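Local coordinates for DNA gyrase, B subunit, truncated (Myxococcus xanthus, PDB 3CWV), which probably forms the ATP-binding subunit of a type II topoisomerase that breaks, passes and rejoins double-stranded DNA, at residues Gln274-Ala279 with Glu342-His347. Sequence-based numbering, arbitrary orientation.
Sequences QALRGA and ELLREH
Helix-helix packing in the second, transducer-like part of the gyrase B fold brings Leu276 and Ala279 of helix 267-284 against Leu344 of helix 328-345. One methyl group, Leu344 CD1, does all the touching on its side. Leu344 CD1 lies 3.9 Å from Leu276 CD1 and 4.2 Å from Ala279 CB. The two leucine side chains cross at about a right angle and meet through one methyl each. The Leu276 CG is anti to the backbone N and beside the carbonyl carbon (chi1 -180°); with chi2 at 53° this places CD1 at the Leu344 methyl. The CB of Ala279 faces the 342-347 segment. The CA of Ala279 stands 8.3 Å from the CA of Leu344, the closest CA pair between the two segments. Earlier turns of helix 328-345 continue the seam, with Leu336 touching Ala275 and Phe340 touching both Ala275 and Ala279. Leu276 also packs on Leu243 and Trp245 of strand 237-245, so it lies against the sheet as well. Thr350 OG1 hydrogen-bonds to Leu344 O. On the outer side Arg345 NE forms a salt bridge with Glu342 OE2 at 3.4 Å. The contact itself is buried and wholly apolar, so it rests on dispersion and the exclusion of water, with little directional preference.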
loop_
_atom_site.group_PDB
_atom_site.type_symbol
_atom_site.label_atom_id
_atom_site.label_comp_id
_atom_site.label_asym_id
_atom_site.label_seq_id
_atom_site.Cartn_x
_atom_site.Cartn_y
_atom_site.Cartn_z
ATOM N N GLN A 274 -8.605 -12.201 -18.551
ATOM C CA GLN A 274 -9.363 -12.293 -19.792
ATOM C C GLN A 274 -8.493 -11.971 -20.995
ATOM O O GLN A 274 -8.596 -12.631 -22.044
ATOM C CB GLN A 274 -10.617 -11.406 -19.752
ATOM C CG GLN A 274 -11.718 -11.981 -18.823
ATOM C CD GLN A 274 -12.251 -13.346 -19.298
ATOM O OE1 GLN A 274 -11.936 -14.397 -18.723
ATOM N NE2 GLN A 274 -13.042 -13.324 -20.364
ATOM N N ALA A 275 -7.634 -10.965 -20.847
ATOM C CA ALA A 275 -6.690 -10.589 -21.896
ATOM C C ALA A 275 -5.704 -11.724 -22.204
ATOM O O ALA A 275 -5.425 -11.998 -23.369
ATOM C CB ALA A 275 -5.939 -9.308 -21.507
ATOM N N LEU A 276 -5.200 -12.393 -21.162
ATOM C CA LEU A 276 -4.224 -13.483 -21.333
ATOM C C LEU A 276 -4.861 -14.756 -21.910
ATOM O O LEU A 276 -4.346 -15.344 -22.875
ATOM C CB LEU A 276 -3.532 -13.816 -20.004
ATOM C CG LEU A 276 -2.473 -14.936 -19.985
ATOM C CD1 LEU A 276 -1.373 -14.740 -21.034
ATOM C CD2 LEU A 276 -1.870 -15.076 -18.611
ATOM N N ARG A 277 -5.965 -15.190 -21.311
ATOM C CA ARG A 277 -6.712 -16.342 -21.816
ATOM C C ARG A 277 -7.123 -16.149 -23.272
ATOM O O ARG A 277 -7.166 -17.112 -24.039
ATOM C CB ARG A 277 -7.953 -16.587 -20.965
ATOM C CG ARG A 277 -7.677 -17.222 -19.623
ATOM C CD ARG A 277 -8.988 -17.476 -18.902
ATOM N NE ARG A 277 -9.831 -18.369 -19.695
ATOM C CZ ARG A 277 -11.122 -18.591 -19.474
ATOM N NH1 ARG A 277 -11.740 -17.988 -18.469
ATOM N NH2 ARG A 277 -11.794 -19.421 -20.263
ATOM N N GLY A 278 -7.414 -14.900 -23.636
ATOM C CA GLY A 278 -7.797 -14.523 -24.982
ATOM C C GLY A 278 -6.649 -14.464 -25.980
ATOM O O GLY A 278 -6.838 -14.745 -27.174
ATOM N N ALA A 279 -5.473 -14.063 -25.501
ATOM C CA ALA A 279 -4.274 -14.034 -26.314
ATOM C C ALA A 279 -3.876 -15.464 -26.640
ATOM O O ALA A 279 -3.543 -15.765 -27.778
ATOM C CB ALA A 279 -3.142 -13.311 -25.585
ATOM N N GLU A 342 1.372 -10.087 -29.205
ATOM C CA GLU A 342 2.682 -9.784 -29.758
ATOM C C GLU A 342 3.817 -10.278 -28.860
ATOM O O GLU A 342 4.747 -10.948 -29.317
ATOM C CB GLU A 342 2.813 -8.290 -29.990
ATOM C CG GLU A 342 4.203 -7.843 -30.435
ATOM C CD GLU A 342 4.525 -8.137 -31.915
ATOM O OE1 GLU A 342 5.484 -7.521 -32.441
ATOM O OE2 GLU A 342 3.836 -8.971 -32.554
ATOM N N LEU A 343 3.719 -9.957 -27.574
ATOM C CA LEU A 343 4.722 -10.335 -26.594
ATOM C C LEU A 343 4.974 -11.826 -26.561
ATOM O O LEU A 343 6.126 -12.267 -26.429
ATOM C CB LEU A 343 4.248 -9.886 -25.208
ATOM C CG LEU A 343 4.884 -10.356 -23.918
ATOM C CD1 LEU A 343 4.572 -9.280 -22.901
ATOM C CD2 LEU A 343 4.351 -11.689 -23.456
ATOM N N LEU A 344 3.897 -12.604 -26.638
ATOM C CA LEU A 344 3.993 -14.033 -26.409
ATOM C C LEU A 344 4.546 -14.781 -27.632
ATOM O O LEU A 344 4.931 -15.938 -27.519
ATOM C CB LEU A 344 2.642 -14.626 -25.979
ATOM C CG LEU A 344 2.101 -14.384 -24.549
ATOM C CD1 LEU A 344 0.641 -14.809 -24.403
ATOM C CD2 LEU A 344 2.947 -15.086 -23.495
ATOM N N ARG A 345 4.598 -14.109 -28.778
ATOM C CA ARG A 345 5.051 -14.749 -30.016
ATOM C C ARG A 345 6.405 -15.402 -29.790
ATOM O O ARG A 345 6.547 -16.627 -29.919
ATOM C CB ARG A 345 5.135 -13.741 -31.171
ATOM C CG ARG A 345 3.782 -13.416 -31.796
ATOM C CD ARG A 345 3.889 -12.359 -32.893
ATOM N NE ARG A 345 2.575 -11.983 -33.425
ATOM C CZ ARG A 345 1.781 -12.800 -34.121
ATOM N NH1 ARG A 345 2.153 -14.058 -34.374
ATOM N NH2 ARG A 345 0.607 -12.364 -34.564
ATOM N N GLU A 346 7.374 -14.572 -29.409
ATOM C CA GLU A 346 8.763 -15.015 -29.221
ATOM C C GLU A 346 9.176 -15.143 -27.749
ATOM O O GLU A 346 10.370 -15.096 -27.432
ATOM C CB GLU A 346 9.716 -14.063 -29.950
ATOM C CG GLU A 346 9.594 -14.120 -31.466
ATOM C CD GLU A 346 9.930 -15.491 -32.037
ATOM O OE1 GLU A 346 11.080 -15.964 -31.845
ATOM O OE2 GLU A 346 9.045 -16.090 -32.693
ATOM N N HIS A 347 8.190 -15.305 -26.864
ATOM C CA HIS A 347 8.437 -15.453 -25.427
ATOM C C HIS A 347 8.695 -16.914 -25.094
ATOM O O HIS A 347 7.982 -17.786 -25.582
ATOM C CB HIS A 347 7.230 -14.963 -24.611
ATOM C CG HIS A 347 7.526 -14.758 -23.156
ATOM N ND1 HIS A 347 7.457 -15.776 -22.229
ATOM C CD2 HIS A 347 7.889 -13.650 -22.471
ATOM C CE1 HIS A 347 7.764 -15.301 -21.035
ATOM N NE2 HIS A 347 8.045 -14.016 -21.159
#